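PDB 2C71: glycoside hydrolase, family 11\:clostridium cellulosome enzyme, dockerin type i\:polysaccharide, which removes acetyl groups from xylan as a metal-dependent carbohydrate esterase of family 4, probably serving plant cell-wall breakdown by the cellulosome. Local coordinates for residues V119-L124 and G149-L154; N115-F120 and I196-K201; P15-T20 and A48-R53. All blocks are in the same frame, centred on the assembly; numbering follows the deposited sequence. Where two conformers were deposited one is given.

Contact 1. Residues V119-L124 and G149-L154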
loop_
_atom_site.group_PDB
_atom_site.type_symbol
_atom_site.label_atom_id
_atom_site.label_comp_id
_atom_site.label_asym_id
_atom_site.label_seq_id
_atom_site.Cartn_x
_atom_site.Cartn_y
_atom_site.Cartn_z
ATOM N N VAL A 119 -5.225 -3.288 -10.963
ATOM C CA VAL A 119 -5.085 -4.593 -10.306
ATOM C C VAL A 119 -5.420 -4.424 -8.814
ATOM O O VAL A 119 -4.863 -3.540 -8.158
ATOM C CB VAL A 119 -3.692 -5.154 -10.521
ATOM C CG1 VAL A 119 -3.487 -6.398 -9.675
ATOM C CG2 VAL A 119 -3.480 -5.476 -12.027
ATOM N N PHE A 120 -6.330 -5.242 -8.301
ATOM C CA PHE A 120 -6.777 -5.176 -6.924
ATOM C C PHE A 120 -5.822 -5.946 -6.012
ATOM O O PHE A 120 -5.505 -7.116 -6.271
ATOM C CB PHE A 120 -8.155 -5.801 -6.745
ATOM C CG PHE A 120 -9.320 -4.942 -7.200
ATOM C CD1 PHE A 120 -9.380 -4.376 -8.460
ATOM C CD2 PHE A 120 -10.411 -4.776 -6.363
ATOM C CE1 PHE A 120 -10.493 -3.653 -8.888
ATOM C CE2 PHE A 120 -11.529 -4.040 -6.757
ATOM C CZ PHE A 120 -11.566 -3.478 -8.010
ATOM N N VAL A 121 -5.367 -5.292 -4.948
ATOM C CA VAL A 121 -4.494 -5.931 -3.972
ATOM C C VAL A 121 -5.090 -5.866 -2.569
ATOM O O VAL A 121 -5.673 -4.855 -2.178
ATOM C CB VAL A 121 -3.095 -5.285 -3.956
ATOM C CG1 VAL A 121 -2.324 -5.661 -5.213
ATOM C CG2 VAL A 121 -3.211 -3.775 -3.824
ATOM N N GLY A 122 -4.939 -6.952 -1.817
ATOM C CA GLY A 122 -5.255 -6.948 -0.401
ATOM C C GLY A 122 -4.024 -7.110 0.469
ATOM O O GLY A 122 -3.246 -6.172 0.640
ATOM N N GLY A 123 -3.848 -8.305 1.023
ATOM C CA GLY A 123 -2.607 -8.667 1.680
ATOM C C GLY A 123 -2.805 -9.100 3.121
ATOM O O GLY A 123 -3.880 -9.005 3.713
ATOM N N LEU A 124 -1.720 -9.574 3.691
ATOM C CA LEU A 124 -1.598 -9.999 5.084
ATOM C C LEU A 124 -1.702 -8.769 5.989
ATOM O O LEU A 124 -0.907 -7.854 5.863
ATOM C CB LEU A 124 -0.215 -10.654 5.275
ATOM C CG LEU A 124 0.196 -11.036 6.715
ATOM C CD1 LEU A 124 -0.645 -12.225 7.198
ATOM C CD2 LEU A 124 1.697 -11.331 6.757
ATOM N N GLY A 149 6.198 -14.280 -1.793
ATOM C CA GLY A 149 5.137 -13.689 -2.564
ATOM C C GLY A 149 4.087 -12.902 -1.770
ATOM O O GLY A 149 3.200 -12.306 -2.390
ATOM N N THR A 150 4.190 -12.877 -0.443
ATOM C CA THR A 150 3.170 -12.165 0.343
ATOM C C THR A 150 3.207 -10.659 0.059
ATOM O O THR A 150 4.267 -10.026 0.036
ATOM C CB THR A 150 3.414 -12.398 1.829
ATOM O OG1 THR A 150 3.286 -13.796 2.129
ATOM C CG2 THR A 150 2.542 -11.573 2.749
ATOM N N ILE A 151 2.000 -10.082 -0.017
ATOM C CA ILE A 151 1.778 -8.641 0.049
ATOM C C ILE A 151 1.429 -8.321 1.505
ATOM O O ILE A 151 0.484 -8.904 2.034
ATOM C CB ILE A 151 0.686 -8.210 -0.908
ATOM C CG1 ILE A 151 1.056 -8.515 -2.372
ATOM C CG2 ILE A 151 0.324 -6.737 -0.702
ATOM C CD1 ILE A 151 -0.112 -8.329 -3.376
ATOM N N ILE A 152 2.205 -7.470 2.153
ATOM C CA ILE A 152 2.010 -7.107 3.566
ATOM C C ILE A 152 1.241 -5.794 3.608
ATOM O O ILE A 152 1.690 -4.795 3.030
ATOM C CB ILE A 152 3.366 -6.893 4.257
ATOM C CG1 ILE A 152 4.280 -8.132 4.167
ATOM C CG2 ILE A 152 3.134 -6.491 5.713
ATOM C CD1 ILE A 152 5.698 -7.847 4.501
ATOM N N LEU A 153 0.084 -5.784 4.254
ATOM C CA LEU A 153 -0.796 -4.616 4.388
ATOM C C LEU A 153 -0.550 -3.993 5.777
ATOM O O LEU A 153 -0.953 -4.556 6.808
ATOM C CB LEU A 153 -2.230 -5.001 4.190
ATOM C CG LEU A 153 -3.253 -3.849 4.099
ATOM C CD1 LEU A 153 -4.600 -4.426 3.663
ATOM C CD2 LEU A 153 -3.416 -3.019 5.352
ATOM N N LEU A 154 0.140 -2.847 5.809
ATOM C CA LEU A 154 0.301 -1.993 6.964
ATOM C C LEU A 154 -0.314 -0.629 6.670
ATOM O O LEU A 154 -0.740 -0.347 5.562
ATOM C CB LEU A 154 1.797 -1.877 7.345
ATOM C CG LEU A 154 2.436 -3.169 7.814
ATOM C CD1 LEU A 154 3.962 -2.980 7.938
ATOM C CD2 LEU A 154 1.831 -3.624 9.182
#
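Leu124 and the strand 151-155 are joined by two backbone bonds: Leu124 N donates to Ile151 O (2.8 Å), and Leu153 N donates to Leu124 O (2.8 Å, N-H...O 163°). The two partners bracket Ile152, which is the bonding pattern of a single parallel bridge. That the bridge stays single is consistent with the 93° between the CA 121-124 and CA 150-153 directions. The backbones come very close here, Gly123 CA lying 3.1 Å from Ile151 O, and Gly123 has backbone angles suited to glycine.

Side chains pack around this crossing. The CB of Leu124 rests 3.9 Å from Thr150 CG2. That methyl is free to face the leucine since the threonine hydroxyl is turned the other way, beside its own backbone N, and bonds to Arg147 N. Ile151 extends CD1 to Val121 CG1 (3.9 Å), the two side chains crossing at about a right angle. With CG anti to the backbone N (chi1 -171°), Leu153 sets CD1 against Gly122 O at 3.7 Å. Leu153 also touches Asp12, and its side chain is about 7 Å from the magnesium ion. This is the deformed beta/alpha barrel of NodB-type deacetylases, and Leu153 is probably the leucine of the LxH signature, which in relatives lines the acetyl pocket.

Contact 2. Residues N115-F120 and I196-K201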
loop_
_atom_site.group_PDB
_atom_site.type_symbol
_atom_site.label_atom_id
_atom_site.label_comp_id
_atom_site.label_asym_id
_atom_site.label_seq_id
_atom_site.Cartn_x
_atom_site.Cartn_y
_atom_site.Cartn_z
ATOM N N ASN A 115 -15.738 -1.620 -12.507
ATOM C CA ASN A 115 -15.590 -0.192 -12.741
ATOM C C ASN A 115 -14.237 0.368 -12.330
ATOM O O ASN A 115 -14.065 1.596 -12.357
ATOM C CB ASN A 115 -16.755 0.545 -12.079
ATOM C CG ASN A 115 -18.036 0.357 -12.846
ATOM O OD1 ASN A 115 -18.227 0.967 -13.912
ATOM N ND2 ASN A 115 -18.866 -0.522 -12.355
ATOM N N VAL A 116 -13.291 -0.493 -11.981
ATOM C CA VAL A 116 -11.921 -0.088 -11.657
ATOM C C VAL A 116 -10.952 -0.908 -12.533
ATOM O O VAL A 116 -10.814 -2.118 -12.375
ATOM C CB VAL A 116 -11.610 -0.278 -10.174
ATOM C CG1 VAL A 116 -10.167 0.224 -9.863
ATOM C CG2 VAL A 116 -12.611 0.414 -9.245
ATOM N N ASP A 117 -10.282 -0.204 -13.448
ATOM C CA ASP A 117 -9.306 -0.796 -14.367
ATOM C C ASP A 117 -7.886 -0.735 -13.802
ATOM O O ASP A 117 -6.966 -0.205 -14.425
ATOM C CB ASP A 117 -9.361 -0.101 -15.728
ATOM C CG ASP A 117 -8.696 -0.910 -16.824
ATOM O OD1 ASP A 117 -8.794 -2.155 -16.789
ATOM O OD2 ASP A 117 -8.074 -0.302 -17.720
ATOM N N LEU A 118 -7.743 -1.294 -12.610
ATOM C CA LEU A 118 -6.489 -1.417 -11.874
ATOM C C LEU A 118 -6.438 -2.796 -11.274
ATOM O O LEU A 118 -7.485 -3.437 -11.097
ATOM C CB LEU A 118 -6.428 -0.374 -10.700
ATOM C CG LEU A 118 -6.455 1.104 -11.120
ATOM C CD1 LEU A 118 -6.699 2.031 -9.954
ATOM C CD2 LEU A 118 -5.155 1.550 -11.854
ATOM N N VAL A 119 -5.225 -3.288 -10.963
ATOM C CA VAL A 119 -5.085 -4.593 -10.306
ATOM C C VAL A 119 -5.420 -4.424 -8.814
ATOM O O VAL A 119 -4.863 -3.540 -8.158
ATOM C CB VAL A 119 -3.692 -5.154 -10.521
ATOM C CG1 VAL A 119 -3.487 -6.398 -9.675
ATOM C CG2 VAL A 119 -3.480 -5.476 -12.027
ATOM N N PHE A 120 -6.330 -5.242 -8.301
ATOM C CA PHE A 120 -6.777 -5.176 -6.924
ATOM C C PHE A 120 -5.822 -5.946 -6.012
ATOM O O PHE A 120 -5.505 -7.116 -6.271
ATOM C CB PHE A 120 -8.155 -5.801 -6.745
ATOM C CG PHE A 120 -9.320 -4.942 -7.200
ATOM C CD1 PHE A 120 -9.380 -4.376 -8.460
ATOM C CD2 PHE A 120 -10.411 -4.776 -6.363
ATOM C CE1 PHE A 120 -10.493 -3.653 -8.888
ATOM C CE2 PHE A 120 -11.529 -4.040 -6.757
ATOM C CZ PHE A 120 -11.566 -3.478 -8.010
ATOM N N ILE A 196 0.900 -7.690 -15.115
ATOM C CA ILE A 196 0.121 -6.742 -14.318
ATOM C C ILE A 196 -1.102 -6.399 -15.174
ATOM O O ILE A 196 -1.069 -5.509 -16.023
ATOM C CB ILE A 196 0.933 -5.503 -13.934
ATOM C CG1 ILE A 196 2.196 -5.920 -13.176
ATOM C CG2 ILE A 196 0.080 -4.576 -13.077
ATOM C CD1 ILE A 196 3.192 -4.821 -13.003
ATOM N N ASP A 197 -2.152 -7.189 -15.001
ATOM C CA ASP A 197 -3.268 -7.238 -15.923
ATOM C C ASP A 197 -4.578 -6.915 -15.205
ATOM O O ASP A 197 -5.139 -7.776 -14.509
ATOM C CB ASP A 197 -3.363 -8.631 -16.557
ATOM C CG ASP A 197 -4.480 -8.746 -17.573
ATOM O OD1 ASP A 197 -5.243 -7.763 -17.803
ATOM O OD2 ASP A 197 -4.583 -9.853 -18.191
ATOM N N PRO A 198 -5.101 -5.689 -15.372
ATOM C CA PRO A 198 -6.299 -5.272 -14.690
ATOM C C PRO A 198 -7.569 -5.955 -15.170
ATOM O O PRO A 198 -8.607 -5.735 -14.593
ATOM C CB PRO A 198 -6.244 -3.719 -14.878
ATOM C CG PRO A 198 -5.588 -3.612 -16.178
ATOM C CD PRO A 198 -4.525 -4.593 -16.161
ATOM N N SER A 199 -7.464 -6.767 -16.217
ATOM C CA SER A 199 -8.583 -7.590 -16.662
ATOM C C SER A 199 -8.787 -8.786 -15.739
ATOM O O SER A 199 -9.797 -9.485 -15.826
ATOM C CB SER A 199 -8.358 -8.067 -18.099
ATOM O OG SER A 199 -7.502 -9.194 -18.134
ATOM N N VAL A 200 -7.825 -9.014 -14.851
ATOM C CA VAL A 200 -7.999 -9.974 -13.766
ATOM C C VAL A 200 -8.896 -9.415 -12.667
ATOM O O VAL A 200 -8.523 -8.477 -11.963
ATOM C CB VAL A 200 -6.646 -10.384 -13.153
ATOM C CG1 VAL A 200 -6.862 -11.298 -11.956
ATOM C CG2 VAL A 200 -5.775 -11.062 -14.199
ATOM N N LYS A 201 -10.083 -9.998 -12.524
ATOM C CA LYS A 201 -11.067 -9.511 -11.565
ATOM C C LYS A 201 -11.001 -10.297 -10.257
ATOM O O LYS A 201 -12.007 -10.831 -9.790
ATOM C CB LYS A 201 -12.476 -9.586 -12.154
ATOM C CG LYS A 201 -12.830 -8.422 -13.066
ATOM C CD LYS A 201 -11.925 -7.228 -12.811
ATOM C CE LYS A 201 -11.977 -6.239 -13.965
ATOM N NZ LYS A 201 -11.388 -4.922 -13.596
HETATM O O HOH W 1 -11.061 -3.482 -15.971
HETATM O O HOH W 2 -9.240 -5.579 -11.663
HETATM O O HOH W 3 -7.011 -7.575 -9.834
#
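The ammonium of Lys201 is ringed by acceptors, beside Val116 and Asp117 of the facing segment. NZ donates to Pro198 O (3.1 Å, 170° at the carbonyl oxygen), to Phe113 O and to two waters. That is one acceptor more than its three protons, so sharing or alternation is likely. Val116 O is also near, but its angle is poor. The lysine folds back through a bend at chi2 (-20°), which brings NZ to the carbonyl of Pro198, in the turn just before it. One water passes the grip on to Asp117, lying 2.8 Å from NZ of Lys201 and donating to Asp117 OD1. A second accepts from Lys201 NZ and lies within bonding distance of Leu118 O and Val200 O, its protons probably shared among the acceptors around it. A third accepts from Phe120 N (2.9 Å) and donates to Val200 O, so solvent does much of the polar joining between the segments.

The direct contacts are van der Waals, and only partly apolar. The Pro198 ring crosses the Asp117 side chain at a slant, CB 3.5 Å from OD1. Val119 CG2, placed anti to its carbonyl carbon, reaches Asp197 C at 3.7 Å and Ile196 CG2 at 3.8 Å. The shape of 196-201 is set from within: a type I turn runs from Asp197 to Val200, and Ser199 N donates to Asp197 OD1 (2.9 Å), an Asx turn, with Ser199 OG a second donor from the same carboxylate face.

Val119 and Ile196 both pack on Phe100 of strand 100-101 and Phe189 of helix 185-192, while Val116 meets helix 76-94 through Ile79 and Ile83.

Contact 3. Residues P15-T20 and A48-R53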
loop_
_atom_site.group_PDB
_atom_site.type_symbol
_atom_site.label_atom_id
_atom_site.label_comp_id
_atom_site.label_asym_id
_atom_site.label_seq_id
_atom_site.Cartn_x
_atom_site.Cartn_y
_atom_site.Cartn_z
ATOM N N PRO A 15 -1.156 10.264 2.092
ATOM C CA PRO A 15 0.018 10.705 2.841
ATOM C C PRO A 15 -0.294 11.626 3.996
ATOM O O PRO A 15 -1.252 12.408 3.945
ATOM C CB PRO A 15 0.773 11.524 1.752
ATOM C CG PRO A 15 -0.331 12.093 0.906
ATOM C CD PRO A 15 -1.306 10.972 0.787
ATOM N N ASP A 16 0.573 11.593 4.989
ATOM C CA ASP A 16 0.583 12.569 6.086
ATOM C C ASP A 16 2.006 13.042 6.250
ATOM O O ASP A 16 2.912 12.224 6.416
ATOM C CB ASP A 16 0.067 11.890 7.355
ATOM C CG ASP A 16 -0.018 12.811 8.555
ATOM O OD1 ASP A 16 1.001 13.114 9.180
ATOM O OD2 ASP A 16 -1.145 13.233 8.853
ATOM N N ASN A 17 2.252 14.346 6.139
ATOM C CA ASN A 17 3.628 14.853 6.201
ATOM C C ASN A 17 4.385 14.327 7.401
ATOM O O ASN A 17 5.563 14.013 7.276
ATOM C CB ASN A 17 3.670 16.351 6.180
ATOM C CG ASN A 17 3.347 16.953 4.834
ATOM O OD1 ASN A 17 2.678 18.060 4.775
ATOM N ND2 ASN A 17 3.775 16.363 3.777
ATOM N N VAL A 18 3.782 14.251 8.562
ATOM C CA VAL A 18 4.457 13.784 9.748
ATOM C C VAL A 18 4.540 12.271 9.790
ATOM O O VAL A 18 5.639 11.662 9.859
ATOM C CB VAL A 18 3.817 14.337 11.040
ATOM C CG1 VAL A 18 4.559 13.776 12.256
ATOM C CG2 VAL A 18 3.877 15.869 11.033
ATOM N N LEU A 19 3.405 11.578 9.730
ATOM C CA LEU A 19 3.406 10.137 9.959
ATOM C C LEU A 19 4.052 9.353 8.783
ATOM O O LEU A 19 4.746 8.372 9.012
ATOM C CB LEU A 19 1.995 9.583 10.247
ATOM C CG LEU A 19 1.623 9.588 11.748
ATOM C CD1 LEU A 19 1.520 10.960 12.332
ATOM C CD2 LEU A 19 0.382 8.753 11.974
ATOM N N THR A 20 3.803 9.786 7.556
ATOM C CA THR A 20 4.385 9.103 6.407
ATOM C C THR A 20 5.889 9.254 6.408
ATOM O O THR A 20 6.633 8.338 6.051
ATOM C CB THR A 20 3.752 9.586 5.105
ATOM O OG1 THR A 20 2.331 9.378 5.174
ATOM C CG2 THR A 20 4.356 8.900 3.885
ATOM N N ALA A 48 2.561 17.433 -1.598
ATOM C CA ALA A 48 3.208 17.163 -2.885
ATOM C C ALA A 48 4.636 16.675 -2.719
ATOM O O ALA A 48 5.049 15.725 -3.409
ATOM C CB ALA A 48 3.194 18.445 -3.750
ATOM N N ALA A 49 5.402 17.340 -1.885
ATOM C CA ALA A 49 6.816 16.968 -1.757
ATOM C C ALA A 49 6.995 15.567 -1.195
ATOM O O ALA A 49 7.910 14.846 -1.606
ATOM C CB ALA A 49 7.584 17.967 -0.911
ATOM N N ILE A 50 6.157 15.160 -0.238
ATOM C CA ILE A 50 6.307 13.835 0.335
ATOM C C ILE A 50 5.864 12.752 -0.634
ATOM O O ILE A 50 6.437 11.677 -0.710
ATOM C CB ILE A 50 5.669 13.696 1.726
ATOM C CG1 ILE A 50 6.289 12.519 2.447
ATOM C CG2 ILE A 50 4.170 13.664 1.681
ATOM C CD1 ILE A 50 5.995 12.458 3.930
ATOM N N ILE A 51 4.834 13.043 -1.420
ATOM C CA ILE A 51 4.417 12.145 -2.531
ATOM C C ILE A 51 5.576 11.988 -3.504
ATOM O O ILE A 51 5.906 10.874 -3.930
ATOM C CB ILE A 51 3.133 12.726 -3.186
ATOM C CG1 ILE A 51 1.917 12.451 -2.302
ATOM C CG2 ILE A 51 2.926 12.257 -4.597
ATOM C CD1 ILE A 51 1.417 11.009 -2.332
ATOM N N ARG A 52 6.229 13.100 -3.867
ATOM C CA ARG A 52 7.336 13.032 -4.804
ATOM C C ARG A 52 8.524 12.310 -4.177
ATOM O O ARG A 52 9.241 11.573 -4.885
ATOM C CB ARG A 52 7.647 14.455 -5.330
ATOM C CG ARG A 52 8.611 14.534 -6.510
ATOM C CD ARG A 52 8.196 13.782 -7.748
ATOM N NE ARG A 52 7.242 14.450 -8.634
ATOM C CZ ARG A 52 7.400 14.612 -9.965
ATOM N NH1 ARG A 52 8.491 14.214 -10.618
ATOM N NH2 ARG A 52 6.427 15.115 -10.682
ATOM N N ARG A 53 8.755 12.515 -2.880
ATOM C CA ARG A 53 9.798 11.784 -2.186
ATOM C C ARG A 53 9.626 10.284 -2.351
ATOM O O ARG A 53 10.621 9.542 -2.482
ATOM C CB ARG A 53 9.786 12.144 -0.685
ATOM C CG ARG A 53 10.814 11.404 0.153
ATOM C CD ARG A 53 10.823 11.856 1.589
ATOM N NE ARG A 53 11.674 10.974 2.379
ATOM C CZ ARG A 53 11.761 10.983 3.702
ATOM N NH1 ARG A 53 10.973 11.734 4.442
ATOM N NH2 ARG A 53 12.606 10.138 4.310
#
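Ile50 of helix 45-56 packs into the start of helix 17-30, and so joins two successive helices of the beta/alpha barrel of the NodB fold. Its CB lies beside the side-chain amide of Asn17. From CB the chain splits. CG2, held between the backbone N and the carbonyl carbon, approaches the same amide and sits 4.0 Å from Pro15 CB. The other branch, CG1, is anti to the backbone N (chi1 -159°), and chi2 keeps it extended to CD1. That methyl reaches the first turn of helix 17-30, where it lies 3.7 Å from the backbone O of Asn17 and 3.8 Å from Thr20 CB. Ala21 and Leu24, further along the same helix, also touch the isoleucine.

Ile51 extends the apolar surface on the side of Pro15: its side chain slants across the proline, CD1 3.8 Å from Pro15 CG. The peptide bond before Pro15 is cis, and just upstream lies Asp13, a ligand of the magnesium ion; the side chain of Pro15 is about 11 Å from the metal. The contact thus packs the segment that leaves the metal site against the next helix.

The fold of 15-20 is fixed by polar bonds of its own. Asp16 is the N-cap of helix 17-30. Its OD1 accepts from Leu19 N at 2.9 Å in a nearly straight bond (174°), on the anti side and 25° out of the carboxylate plane, and weakly from Val18 N. The other carboxylate oxygen, OD2, forms a salt bridge with Arg42. Thr20 turns OG1 back beside its backbone N, where it bonds to Asp156 and accepts from Asp16 N at 2.8 Å, while its CG2 faces Ile50 CD1.

From the N terminus, contact 3 closes first: after strand 6-12 the chain runs through helix 17-30 and strand 35-38 to helix 45-56, which returns to 15-20 and so joins the two helices. This loop is complete before the others open. The segment around strand 119-120 then starts both remaining contacts, sharing Val119 and Phe120. Contact 1 closes sooner, after helix 135-145, and ties this region to strand 151-155 of the central parallel sheet. Contact 2 closes later, at 196-201, tying the same region to the loop after helix 185-192. Contacts 2 and 3 lie on opposite sides of the chain's centre, about 26 Å apart between centres.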